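Side-chain contacts in START domain-containing protein 10 (Homo sapiens, PDB 6SER), which transfers phospholipids, namely phosphatidylcholine and phosphatidylethanolamine, between membranes, preferring a palmitoyl or stearoyl chain at sn-1 and an unsaturated acyl chain at sn-2: residues A[89-92]-A[93-97]; A[223-226]-A[227-231]; A[81-84]-A[85-89]. All blocks are in the same frame, centred on the assembly; numbering follows the deposited sequence.

Contact 1: residues A[89-92]-A[93-97]. With PO4 (phosphate ion), chain B.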
loop_
_atom_site.group_PDB
_atom_site.type_symbol
_atom_site.label_atom_id
_atom_site.label_comp_id
_atom_site.label_asym_id
_atom_site.label_seq_id
_atom_site.Cartn_x
_atom_site.Cartn_y
_atom_site.Cartn_z
ATOM N N ILE A 89 7.476 8.030 -4.245
ATOM C CA ILE A 89 8.273 7.616 -3.086
ATOM C C ILE A 89 8.910 8.817 -2.405
ATOM O O ILE A 89 8.925 8.912 -1.171
ATOM C CB ILE A 89 9.342 6.582 -3.495
ATOM C CG1 ILE A 89 8.702 5.220 -3.738
ATOM C CG2 ILE A 89 10.390 6.432 -2.407
ATOM C CD1 ILE A 89 8.632 4.849 -5.169
ATOM N N GLU A 90 9.446 9.752 -3.193
ATOM C CA GLU A 90 10.145 10.900 -2.622
ATOM C C GLU A 90 9.222 11.748 -1.756
ATOM O O GLU A 90 9.609 12.186 -0.666
ATOM C CB GLU A 90 10.742 11.755 -3.739
ATOM C CG GLU A 90 11.315 13.047 -3.224
ATOM C CD GLU A 90 11.835 13.968 -4.329
ATOM O OE1 GLU A 90 12.703 14.794 -4.016
ATOM O OE2 GLU A 90 11.381 13.878 -5.488
ATOM N N TYR A 91 8.004 12.011 -2.241
ATOM C CA TYR A 91 7.009 12.795 -1.513
ATOM C C TYR A 91 6.569 12.146 -0.199
ATOM O O TYR A 91 6.133 12.866 0.701
ATOM C CB TYR A 91 5.787 13.004 -2.410
ATOM C CG TYR A 91 4.770 14.005 -1.916
ATOM C CD1 TYR A 91 5.147 15.295 -1.566
ATOM C CD2 TYR A 91 3.416 13.672 -1.844
ATOM C CE1 TYR A 91 4.205 16.228 -1.140
ATOM C CE2 TYR A 91 2.468 14.597 -1.421
ATOM C CZ TYR A 91 2.867 15.866 -1.071
ATOM O OH TYR A 91 1.930 16.776 -0.650
ATOM N N ARG A 92 6.668 10.814 -0.070
ATOM C CA ARG A 92 6.233 10.138 1.154
ATOM C C ARG A 92 6.847 10.771 2.390
ATOM O O ARG A 92 6.160 10.996 3.391
ATOM C CB ARG A 92 6.589 8.649 1.114
ATOM C CG ARG A 92 5.441 7.717 0.741
ATOM C CD ARG A 92 4.566 7.303 1.942
ATOM N NE ARG A 92 3.421 6.514 1.483
ATOM C CZ ARG A 92 2.611 5.799 2.262
ATOM N NH1 ARG A 92 2.804 5.748 3.573
ATOM N NH2 ARG A 92 1.605 5.122 1.719
ATOM N N LYS A 93 8.140 11.073 2.344
ATOM C CA LYS A 93 8.779 11.658 3.517
ATOM C C LYS A 93 8.289 13.065 3.815
ATOM O O LYS A 93 8.506 13.554 4.924
ATOM C CB LYS A 93 10.287 11.673 3.344
ATOM C CG LYS A 93 10.920 10.335 3.617
ATOM C CD LYS A 93 12.391 10.373 3.270
ATOM C CE LYS A 93 13.033 9.046 3.567
ATOM N NZ LYS A 93 14.464 9.038 3.183
ATOM N N LYS A 94 7.640 13.727 2.860
ATOM C CA LYS A 94 7.126 15.062 3.130
ATOM C C LYS A 94 5.890 15.015 4.026
ATOM O O LYS A 94 5.783 15.810 4.967
ATOM C CB LYS A 94 6.822 15.788 1.813
ATOM C CG LYS A 94 6.355 17.233 1.970
ATOM C CD LYS A 94 7.461 18.169 2.465
ATOM C CE LYS A 94 6.928 19.596 2.655
ATOM N NZ LYS A 94 7.975 20.553 3.118
ATOM N N TRP A 95 4.959 14.084 3.771
ATOM C CA TRP A 95 3.687 14.048 4.489
ATOM C C TRP A 95 3.479 12.838 5.399
ATOM O O TRP A 95 2.534 12.856 6.194
ATOM C CB TRP A 95 2.507 14.102 3.505
ATOM C CG TRP A 95 2.447 12.926 2.567
ATOM C CD1 TRP A 95 3.081 12.807 1.361
ATOM C CD2 TRP A 95 1.709 11.708 2.750
ATOM N NE1 TRP A 95 2.785 11.593 0.786
ATOM C CE2 TRP A 95 1.952 10.898 1.621
ATOM C CE3 TRP A 95 0.869 11.223 3.760
ATOM C CZ2 TRP A 95 1.389 9.635 1.471
ATOM C CZ3 TRP A 95 0.309 9.968 3.610
ATOM C CH2 TRP A 95 0.567 9.189 2.472
ATOM N N ASP A 96 4.297 11.794 5.299
ATOM C CA ASP A 96 4.142 10.591 6.120
ATOM C C ASP A 96 5.012 10.768 7.360
ATOM O O ASP A 96 6.243 10.714 7.280
ATOM C CB ASP A 96 4.520 9.343 5.320
ATOM C CG ASP A 96 4.431 8.036 6.128
ATOM O OD1 ASP A 96 4.509 8.056 7.376
ATOM O OD2 ASP A 96 4.320 6.961 5.491
ATOM N N SER A 97 4.371 10.984 8.507
ATOM C CA SER A 97 5.109 11.282 9.728
ATOM C C SER A 97 5.741 10.052 10.369
ATOM O O SER A 97 6.536 10.207 11.300
ATOM C CB SER A 97 4.184 11.970 10.731
ATOM O OG SER A 97 2.950 11.284 10.804
HETATM P P PO4 B . 11.132 20.239 0.628
HETATM O O1 PO4 B . 10.599 18.931 0.443
HETATM O O2 PO4 B . 11.791 20.317 1.856
HETATM O O3 PO4 B . 10.076 21.150 0.599
HETATM O O4 PO4 B . 12.067 20.543 -0.402
#

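Contact 2: residues A[223-226]-A[227-231]. With PO4 (phosphate ion), chain B.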
loop_
_atom_site.group_PDB
_atom_site.type_symbol
_atom_site.label_atom_id
_atom_site.label_comp_id
_atom_site.label_asym_id
_atom_site.label_seq_id
_atom_site.Cartn_x
_atom_site.Cartn_y
_atom_site.Cartn_z
ATOM N N PRO A 223 0.413 19.294 -6.042
ATOM C CA PRO A 223 0.797 20.030 -7.267
ATOM C C PRO A 223 1.836 21.113 -7.027
ATOM O O PRO A 223 2.808 21.204 -7.785
ATOM C CB PRO A 223 -0.541 20.603 -7.757
ATOM C CG PRO A 223 -1.564 19.590 -7.259
ATOM C CD PRO A 223 -1.057 19.239 -5.888
ATOM N N GLU A 224 1.676 21.906 -5.963
ATOM C CA GLU A 224 2.650 22.951 -5.654
ATOM C C GLU A 224 3.993 22.362 -5.242
ATOM O O GLU A 224 5.047 22.849 -5.669
ATOM C CB GLU A 224 2.113 23.865 -4.554
ATOM C CG GLU A 224 1.006 24.806 -5.021
ATOM C CD GLU A 224 0.398 25.610 -3.882
ATOM O OE1 GLU A 224 0.438 25.136 -2.724
ATOM O OE2 GLU A 224 -0.117 26.719 -4.148
ATOM N N TRP A 225 3.979 21.321 -4.406
ATOM C CA TRP A 225 5.229 20.685 -4.007
ATOM C C TRP A 225 5.940 20.067 -5.209
ATOM O O TRP A 225 7.155 20.225 -5.377
ATOM C CB TRP A 225 4.959 19.626 -2.936
ATOM C CG TRP A 225 6.204 18.990 -2.418
ATOM C CD1 TRP A 225 6.937 19.377 -1.331
ATOM C CD2 TRP A 225 6.871 17.851 -2.967
ATOM N NE1 TRP A 225 8.016 18.548 -1.166
ATOM C CE2 TRP A 225 8.000 17.600 -2.157
ATOM C CE3 TRP A 225 6.621 17.014 -4.061
ATOM C CZ2 TRP A 225 8.887 16.548 -2.410
ATOM C CZ3 TRP A 225 7.499 15.962 -4.308
ATOM C CH2 TRP A 225 8.621 15.742 -3.489
ATOM N N LYS A 226 5.194 19.353 -6.053
ATOM C CA LYS A 226 5.815 18.647 -7.172
ATOM C C LYS A 226 6.364 19.624 -8.207
ATOM O O LYS A 226 7.346 19.316 -8.891
ATOM C CB LYS A 226 4.794 17.682 -7.793
ATOM C CG LYS A 226 5.326 16.772 -8.902
ATOM C CD LYS A 226 6.636 16.081 -8.514
ATOM C CE LYS A 226 7.009 15.025 -9.552
ATOM N NZ LYS A 226 8.414 14.585 -9.406
ATOM N N GLN A 227 5.743 20.805 -8.325
ATOM C CA GLN A 227 6.271 21.860 -9.184
ATOM C C GLN A 227 7.658 22.316 -8.736
ATOM O O GLN A 227 8.464 22.742 -9.565
ATOM C CB GLN A 227 5.302 23.041 -9.196
ATOM C CG GLN A 227 5.780 24.220 -10.006
ATOM C CD GLN A 227 6.016 23.850 -11.450
ATOM O OE1 GLN A 227 5.185 23.184 -12.069
ATOM N NE2 GLN A 227 7.161 24.262 -11.992
ATOM N N LYS A 228 7.961 22.231 -7.443
ATOM C CA LYS A 228 9.286 22.586 -6.954
ATOM C C LYS A 228 10.267 21.418 -6.955
ATOM O O LYS A 228 11.422 21.606 -6.558
ATOM C CB LYS A 228 9.204 23.153 -5.532
ATOM C CG LYS A 228 8.348 24.401 -5.381
ATOM C CD LYS A 228 8.268 24.833 -3.922
ATOM C CE LYS A 228 7.238 25.936 -3.739
ATOM N NZ LYS A 228 7.015 26.257 -2.303
ATOM N N HIS A 229 9.854 20.225 -7.393
ATOM C CA HIS A 229 10.682 19.019 -7.270
ATOM C C HIS A 229 10.630 18.193 -8.558
ATOM O O HIS A 229 10.169 17.053 -8.584
ATOM C CB HIS A 229 10.247 18.178 -6.072
ATOM C CG HIS A 229 10.414 18.871 -4.757
ATOM N ND1 HIS A 229 9.468 19.735 -4.245
ATOM C CD2 HIS A 229 11.421 18.834 -3.852
ATOM C CE1 HIS A 229 9.884 20.196 -3.078
ATOM N NE2 HIS A 229 11.065 19.664 -2.817
ATOM N N LEU A 230 11.150 18.772 -9.640
ATOM C CA LEU A 230 11.189 18.156 -10.962
ATOM C C LEU A 230 9.783 17.738 -11.377
ATOM O O LEU A 230 9.479 16.539 -11.427
ATOM C CB LEU A 230 12.151 16.957 -10.992
ATOM C CG LEU A 230 13.610 17.277 -10.609
ATOM C CD1 LEU A 230 14.573 16.078 -10.675
ATOM C CD2 LEU A 230 14.164 18.431 -11.427
ATOM N N PRO A 231 8.909 18.693 -11.698
ATOM C CA PRO A 231 7.533 18.343 -12.083
ATOM C C PRO A 231 7.419 17.367 -13.233
ATOM O O PRO A 231 6.427 16.627 -13.281
ATOM C CB PRO A 231 6.924 19.710 -12.437
ATOM C CG PRO A 231 8.055 20.608 -12.651
ATOM C CD PRO A 231 9.100 20.147 -11.686
HETATM P P PO4 B . 11.132 20.239 0.628
HETATM O O1 PO4 B . 10.599 18.931 0.443
HETATM O O2 PO4 B . 11.791 20.317 1.856
HETATM O O3 PO4 B . 10.076 21.150 0.599
HETATM O O4 PO4 B . 12.067 20.543 -0.402
#

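Contact 3: residues A[81-84]-A[85-89]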
loop_
_atom_site.group_PDB
_atom_site.type_symbol
_atom_site.label_atom_id
_atom_site.label_comp_id
_atom_site.label_asym_id
_atom_site.label_seq_id
_atom_site.Cartn_x
_atom_site.Cartn_y
_atom_site.Cartn_z
ATOM N N THR A 81 -4.163 12.808 -9.570
ATOM C CA THR A 81 -3.364 13.394 -8.499
ATOM C C THR A 81 -3.188 12.414 -7.347
ATOM O O THR A 81 -2.079 12.239 -6.826
ATOM C CB THR A 81 -4.008 14.689 -8.009
ATOM O OG1 THR A 81 -4.049 15.635 -9.084
ATOM C CG2 THR A 81 -3.209 15.271 -6.854
ATOM N N LEU A 82 -4.269 11.753 -6.943
ATOM C CA LEU A 82 -4.146 10.712 -5.935
ATOM C C LEU A 82 -3.201 9.607 -6.405
ATOM O O LEU A 82 -2.425 9.066 -5.611
ATOM C CB LEU A 82 -5.534 10.170 -5.609
ATOM C CG LEU A 82 -5.764 9.202 -4.456
ATOM C CD1 LEU A 82 -5.163 9.699 -3.149
ATOM C CD2 LEU A 82 -7.236 9.059 -4.327
ATOM N N TYR A 83 -3.209 9.302 -7.706
ATOM C CA TYR A 83 -2.319 8.279 -8.251
ATOM C C TYR A 83 -0.855 8.695 -8.124
ATOM O O TYR A 83 -0.011 7.905 -7.685
ATOM C CB TYR A 83 -2.693 8.007 -9.711
ATOM C CG TYR A 83 -2.008 6.825 -10.378
ATOM C CD1 TYR A 83 -2.129 5.530 -9.862
ATOM C CD2 TYR A 83 -1.274 6.994 -11.548
ATOM C CE1 TYR A 83 -1.518 4.443 -10.486
ATOM C CE2 TYR A 83 -0.666 5.913 -12.183
ATOM C CZ TYR A 83 -0.788 4.645 -11.650
ATOM O OH TYR A 83 -0.170 3.577 -12.273
ATOM N N ASP A 84 -0.537 9.941 -8.502
ATOM C CA ASP A 84 0.829 10.447 -8.358
ATOM C C ASP A 84 1.304 10.350 -6.917
ATOM O O ASP A 84 2.459 9.978 -6.652
ATOM C CB ASP A 84 0.913 11.906 -8.821
ATOM C CG ASP A 84 0.805 12.056 -10.327
ATOM O OD1 ASP A 84 0.964 11.046 -11.056
ATOM O OD2 ASP A 84 0.574 13.196 -10.778
ATOM N N VAL A 85 0.427 10.688 -5.970
ATOM C CA VAL A 85 0.820 10.739 -4.565
ATOM C C VAL A 85 1.129 9.341 -4.046
ATOM O O VAL A 85 2.112 9.133 -3.325
ATOM C CB VAL A 85 -0.287 11.426 -3.751
ATOM C CG1 VAL A 85 -0.012 11.314 -2.256
ATOM C CG2 VAL A 85 -0.409 12.875 -4.191
ATOM N N LEU A 86 0.304 8.359 -4.414
ATOM C CA LEU A 86 0.604 6.986 -4.029
ATOM C C LEU A 86 1.909 6.500 -4.647
ATOM O O LEU A 86 2.636 5.728 -4.016
ATOM C CB LEU A 86 -0.548 6.064 -4.425
ATOM C CG LEU A 86 -1.823 6.259 -3.593
ATOM C CD1 LEU A 86 -2.935 5.308 -4.029
ATOM C CD2 LEU A 86 -1.507 6.086 -2.129
ATOM N N HIS A 87 2.235 6.952 -5.859
ATOM C CA HIS A 87 3.436 6.473 -6.534
ATOM C C HIS A 87 4.705 7.180 -6.064
ATOM O O HIS A 87 5.785 6.586 -6.116
ATOM C CB HIS A 87 3.296 6.650 -8.049
ATOM C CG HIS A 87 2.793 5.431 -8.763
ATOM N ND1 HIS A 87 3.519 4.262 -8.839
ATOM C CD2 HIS A 87 1.652 5.210 -9.465
ATOM C CE1 HIS A 87 2.843 3.369 -9.545
ATOM N NE2 HIS A 87 1.705 3.918 -9.932
ATOM N N ASP A 88 4.602 8.431 -5.603
ATOM C CA ASP A 88 5.769 9.298 -5.417
ATOM C C ASP A 88 6.499 8.938 -4.132
ATOM O O ASP A 88 6.226 9.492 -3.066
ATOM C CB ASP A 88 5.342 10.762 -5.401
ATOM C CG ASP A 88 6.512 11.716 -5.598
ATOM O OD1 ASP A 88 6.376 12.667 -6.389
ATOM O OD2 ASP A 88 7.568 11.508 -4.962
ATOM N N ILE A 89 7.476 8.030 -4.245
ATOM C CA ILE A 89 8.273 7.616 -3.086
ATOM C C ILE A 89 8.910 8.817 -2.405
ATOM O O ILE A 89 8.925 8.912 -1.171
ATOM C CB ILE A 89 9.342 6.582 -3.495
ATOM C CG1 ILE A 89 8.702 5.220 -3.738
ATOM C CG2 ILE A 89 10.390 6.432 -2.407
ATOM C CD1 ILE A 89 8.632 4.849 -5.169
#

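Contact 1: residues A[89-92]-A[93-97]
Arg-92 and Asp-96, one helical turn apart, close a salt bridge in which NH1 of the arginine lies 2.7 Å from OD2 of the aspartate. The carboxylate oxygen sits almost in the guanidinium plane, at its edge, whereas the arginine nitrogen meets OD2 on the anti side and somewhat above the carboxylate plane; the two flat groups are turned 48° against each other. OD2 is gripped a second time by the hydroxyl of Tyr-117, and OD1 accepts from the backbone N of Asn-98, so both oxygens of Asp-96 have partners. While its edge faces the acid, the guanidinium group turns one face to the indole of Trp-95, which is inclined to that face and not laid flat on it, NE lying 3.7 Å from CZ2.

These side chains lie at the C-terminal end of helix 89-95 and just beyond it, in the START fold. Asp-96, the first residue to leave helical geometry, still donates its N to Arg-92 O at 2.8 Å, and Lys-94 N bonds to Tyr-91 O in a tighter turn.

With the CD1-NE1 edge of its five-membered ring the tryptophan meets Tyr-91. With chi1 at 63°, CG of Trp-95 lies between its own backbone N and carbonyl carbon, which folds the indole back over the preceding turn: CD1 stands over one face of the tyrosine ring, near its rim and 3.3 Å from Tyr-91 CD2. The planes are inclined at 49°, neither stacked nor perpendicular. Lys-94 passes the same tyrosine obliquely, its CB 3.8 Å from Tyr-91 CD1, before its amine reaches a phosphate ion, probably from the crystallisation liquor, through a weak hydrogen bond. The Tyr-91 hydroxyl extends beyond them to the carbonyl oxygen of Ala-218 on helix 197-227.

Contact 2: residues A[223-226]-A[227-231]
His-229 folds back onto Trp-225, and both nitrogens of its ring are engaged. ND1 donates to the tryptophan's own carbonyl oxygen, Trp-225 O, at 2.6 Å and almost straight (175°), with the acceptor in the imidazole plane; NE2 donates to O4 of a phosphate ion at 2.8 Å. The indole follows suit, Trp-225 NE1 giving its hydrogen to phosphate O1 at 3.1 Å. Between these bonds the imidazole lies in an offset stack on the five-membered ring, planes 13° apart, while His-229 CB makes a CH-pi contact over the six-membered ring. Trp-225 O also accepts from Lys-228 N, which arrives from the opposite face of the carbonyl plane.

Where helix 197-227 ends, Lys-226 bends at chi2 (48°) and carries its amine to the departing chain. NZ bonds to Leu-230 O at 3.0 Å and to His-229 O at 3.1 Å, and Phe-233 O completes the set, so three backbone carbonyls receive one buried ammonium. Lys-226 O in turn accepts from His-229 N.

With hydrogens on both ring nitrogens, His-229 is probably a cation here, a state the neighbouring phosphate would favour, although the ion itself probably comes from the crystallisation liquor.

Contact 3: residues A[81-84]-A[85-89]
The last turns of helix 79-87, in the START domain, carry an aromatic pair spaced i to i+4: Tyr-83 and His-87 in an edge-to-face contact. The imidazole presents its CD2-NE2 edge to one face of the phenol, the planes at 88° and the centroids 4.5 Å apart. CD2 stands toward the rim, 3.3 Å from Tyr-83 CZ, and NE2 makes a weak, bent hydrogen bond to Tyr-83 OH at 3.0 Å. Chi1 of the tyrosine, -171°, swings its ring toward the C-terminal end of the helix, where the histidine can reach it. Between the same two residues the backbone adds a bond, His-87 N to Tyr-83 O at 3.0 Å.

Asp-88 leaves helical geometry and serves as N-cap of the next helix, its OD2 accepting from Tyr-91 N while OD1 takes the hydroxyl of Tyr-222. Asp-84 sends its carboxylate to the loop that follows helix 197-227, with Trp-236 NE1 on OD1 and a salt bridge from Lys-234 to OD2.

The helix thus lies between several elements: Leu-82 and Leu-86 pack on strands 161-175 and 181-190, Leu-82 and Val-85 on helix 197-227, and the His-87 ring meets Trp-136 of strand 127-139 and stacks on Trp-236.

The three contacts lie on the same side of the chain's centre and show how i to i+4 pairings on successive helices can be packed against one another. Contacts 1 and 3 share Ile-89, where helix 79-87 gives way to helix 89-95; their centres are 10 Å apart, and Val-85 CG1 comes within 4.1 Å of Trp-95 NE1. The end of helix 197-227 in contact 2 packs against both: Tyr-91 CD1 is 3.4 Å from Trp-225 CE3, and Lys-226 CE is 4.0 Å from Asp-88 OD1. One phosphate ion is held by Trp-225 and His-229 of contact 2 and, weakly, by Lys-94 of contact 1. Triethylene glycol, probably from the crystallisation liquor, lies about 3 Å from Arg-92's side chain and about 4 Å from Leu-86's.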